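PDB 2H6L: PPC domain-containing protein from Archaeoglobus fulgidus, which is of unknown function but binds zinc and belongs to the PPC domain family of plants and prokaryotes. Local coordinates for residues K20-Q25 against F106-F111. Sequence-based numbering, arbitrary orientation.
Sequences KDLVRQ and FSAEVF
Asp21 OD2 accepts from both Arg24 N and a water, while OD1 of the same carboxylate takes Ala108 N across the contact. The bond from Ala108 N to Asp21 OD1 is 3.0 Å, on the syn side but 33° out of the carboxylate plane. Arg24 N donates to OD2 of Asp21 on its anti side, at 2.8 Å. The water donates its other hydrogen to Phe106 O. Asp21 therefore does two jobs: it is the N-cap of helix 22-33, and it ties that helix start to strand 99-110. With chi1 at -174°, CG lies opposite the backbone N, and OD1 reaches the strand while OD2 turns back to the helix. Asp21 OD1 also rests 3.2 Å from Ser107 CB. Replacing Asp21 with an alanine would probably leave the N-H groups of Ala108 and Arg24 without their acceptor and the helix start uncapped.

Two backbone bonds flank the Asp21-Glu109 pair and make one antiparallel bridge, in which that pair is the non-hydrogen-bonded one. Leu22 N gives a short bond of 2.7 Å to Ala108 O. Val110 N donates to Lys20 O at 3.0 Å. Gln25 NE2 adds a weak bond to the same carbonyl oxygen, while Gln25 OE1 accepts from Asp17 N.

Next to these bonds Leu22 packs on the strand with apolar atoms. Leu22 CB meets Ala108 CB at 4.0 Å and Val110 CG2 at 3.8 Å. The Leu22 side chain lies roughly perpendicular to that of Val110, and both also touch Leu16. Val110 CG2 also touches NE2 of Gln25, at 3.7 Å.

Strand 99-110 pairs with strand 45-55 as well, with a classic beta bulge where Phe106 and Ser107 face Val50. The arrangement is a single beta bridge, Asp21 with Glu109, running directly into an Asp-capped helix beside the antiparallel sheet of the PPC domain.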
loop_
_atom_site.group_PDB
_atom_site.type_symbol
_atom_site.label_atom_id
_atom_site.label_comp_id
_atom_site.label_asym_id
_atom_site.label_seq_id
_atom_site.Cartn_x
_atom_site.Cartn_y
_atom_site.Cartn_z
ATOM N N LYS A 20 14.112 -11.908 -13.515
ATOM C CA LYS A 20 15.013 -10.769 -13.323
ATOM C C LYS A 20 14.724 -10.103 -11.981
ATOM O O LYS A 20 13.627 -10.247 -11.449
ATOM C CB LYS A 20 14.816 -9.742 -14.443
ATOM C CG LYS A 20 15.051 -10.284 -15.842
ATOM C CD LYS A 20 16.510 -10.668 -16.052
ATOM C CE LYS A 20 16.743 -11.175 -17.476
ATOM N NZ LYS A 20 18.193 -11.367 -17.777
ATOM N N ASP A 21 15.694 -9.358 -11.451
ATOM C CA ASP A 21 15.513 -8.685 -10.163
ATOM C C ASP A 21 14.429 -7.614 -10.191
ATOM O O ASP A 21 14.385 -6.769 -11.082
ATOM C CB ASP A 21 16.820 -8.047 -9.688
ATOM C CG ASP A 21 16.700 -7.466 -8.287
ATOM O OD1 ASP A 21 16.617 -8.256 -7.327
ATOM O OD2 ASP A 21 16.671 -6.226 -8.144
ATOM N N LEU A 22 13.569 -7.643 -9.185
ATOM C CA LEU A 22 12.473 -6.698 -9.094
ATOM C C LEU A 22 12.972 -5.258 -8.990
ATOM O O LEU A 22 12.585 -4.409 -9.783
ATOM C CB LEU A 22 11.591 -7.053 -7.890
ATOM C CG LEU A 22 10.129 -6.609 -7.980
ATOM C CD1 LEU A 22 9.311 -7.219 -6.851
ATOM C CD2 LEU A 22 10.072 -5.101 -7.941
ATOM N N VAL A 23 13.843 -4.989 -8.019
ATOM C CA VAL A 23 14.366 -3.642 -7.835
ATOM C C VAL A 23 15.105 -3.141 -9.070
ATOM O O VAL A 23 14.891 -2.017 -9.515
ATOM C CB VAL A 23 15.331 -3.568 -6.635
ATOM C CG1 VAL A 23 15.708 -2.115 -6.360
ATOM C CG2 VAL A 23 14.692 -4.197 -5.416
ATOM N N ARG A 24 15.975 -3.978 -9.627
ATOM C CA ARG A 24 16.751 -3.591 -10.803
ATOM C C ARG A 24 15.902 -3.195 -12.009
ATOM O O ARG A 24 16.223 -2.228 -12.707
ATOM C CB ARG A 24 17.705 -4.719 -11.203
ATOM C CG ARG A 24 18.715 -5.086 -10.122
ATOM C CD ARG A 24 19.669 -3.941 -9.823
ATOM N NE ARG A 24 20.542 -4.247 -8.693
ATOM C CZ ARG A 24 21.537 -3.469 -8.277
ATOM N NH1 ARG A 24 21.797 -2.326 -8.898
ATOM N NH2 ARG A 24 22.271 -3.830 -7.234
ATOM N N GLN A 25 14.826 -3.937 -12.261
ATOM C CA GLN A 25 13.960 -3.633 -13.394
ATOM C C GLN A 25 13.302 -2.272 -13.246
ATOM O O GLN A 25 13.253 -1.492 -14.190
ATOM C CB GLN A 25 12.887 -4.704 -13.551
ATOM C CG GLN A 25 13.453 -6.055 -13.922
ATOM C CD GLN A 25 12.383 -7.051 -14.308
ATOM O OE1 GLN A 25 11.676 -6.868 -15.297
ATOM N NE2 GLN A 25 12.259 -8.113 -13.526
ATOM N N PHE A 106 15.846 -5.802 -0.523
ATOM C CA PHE A 106 17.164 -5.648 -1.132
ATOM C C PHE A 106 17.141 -6.193 -2.547
ATOM O O PHE A 106 17.636 -5.552 -3.477
ATOM C CB PHE A 106 18.226 -6.377 -0.308
ATOM C CG PHE A 106 18.549 -5.699 0.993
ATOM C CD1 PHE A 106 19.288 -4.522 1.013
ATOM C CD2 PHE A 106 18.100 -6.225 2.196
ATOM C CE1 PHE A 106 19.578 -3.880 2.212
ATOM C CE2 PHE A 106 18.384 -5.587 3.402
ATOM C CZ PHE A 106 19.122 -4.416 3.410
ATOM N N SER A 107 16.567 -7.382 -2.706
ATOM C CA SER A 107 16.450 -8.005 -4.023
ATOM C C SER A 107 15.331 -9.036 -4.038
ATOM O O SER A 107 14.950 -9.581 -2.999
ATOM C CB SER A 107 17.753 -8.698 -4.419
ATOM O OG SER A 107 17.963 -9.863 -3.632
ATOM N N ALA A 108 14.817 -9.299 -5.233
ATOM C CA ALA A 108 13.763 -10.277 -5.422
ATOM C C ALA A 108 13.741 -10.715 -6.874
ATOM O O ALA A 108 13.771 -9.893 -7.788
ATOM C CB ALA A 108 12.413 -9.691 -5.036
ATOM N N GLU A 109 13.716 -12.024 -7.079
ATOM C CA GLU A 109 13.650 -12.569 -8.422
ATOM C C GLU A 109 12.168 -12.580 -8.744
ATOM O O GLU A 109 11.372 -13.128 -7.990
ATOM C CB GLU A 109 14.197 -13.987 -8.450
ATOM C CG GLU A 109 14.381 -14.540 -9.844
ATOM C CD GLU A 109 14.975 -15.932 -9.828
ATOM O OE1 GLU A 109 15.952 -16.146 -9.077
ATOM O OE2 GLU A 109 14.471 -16.807 -10.567
ATOM N N VAL A 110 11.802 -11.966 -9.859
ATOM C CA VAL A 110 10.404 -11.900 -10.256
ATOM C C VAL A 110 9.811 -13.170 -10.879
ATOM O O VAL A 110 10.458 -13.844 -11.692
ATOM C CB VAL A 110 10.186 -10.764 -11.265
ATOM C CG1 VAL A 110 8.764 -10.821 -11.809
ATOM C CG2 VAL A 110 10.456 -9.430 -10.609
ATOM N N PHE A 111 8.575 -13.482 -10.486
ATOM C CA PHE A 111 7.844 -14.603 -11.060
ATOM C C PHE A 111 6.838 -13.901 -11.967
ATOM O O PHE A 111 6.799 -14.127 -13.182
ATOM C CB PHE A 111 7.095 -15.412 -10.002
ATOM C CG PHE A 111 6.290 -16.548 -10.584
ATOM C CD1 PHE A 111 6.925 -17.676 -11.101
ATOM C CD2 PHE A 111 4.910 -16.458 -10.684
ATOM C CE1 PHE A 111 6.200 -18.694 -11.709
ATOM C CE2 PHE A 111 4.166 -17.472 -11.295
ATOM C CZ PHE A 111 4.814 -18.593 -11.812
HETATM O O HOH W 1 18.353 -5.365 -6.083
#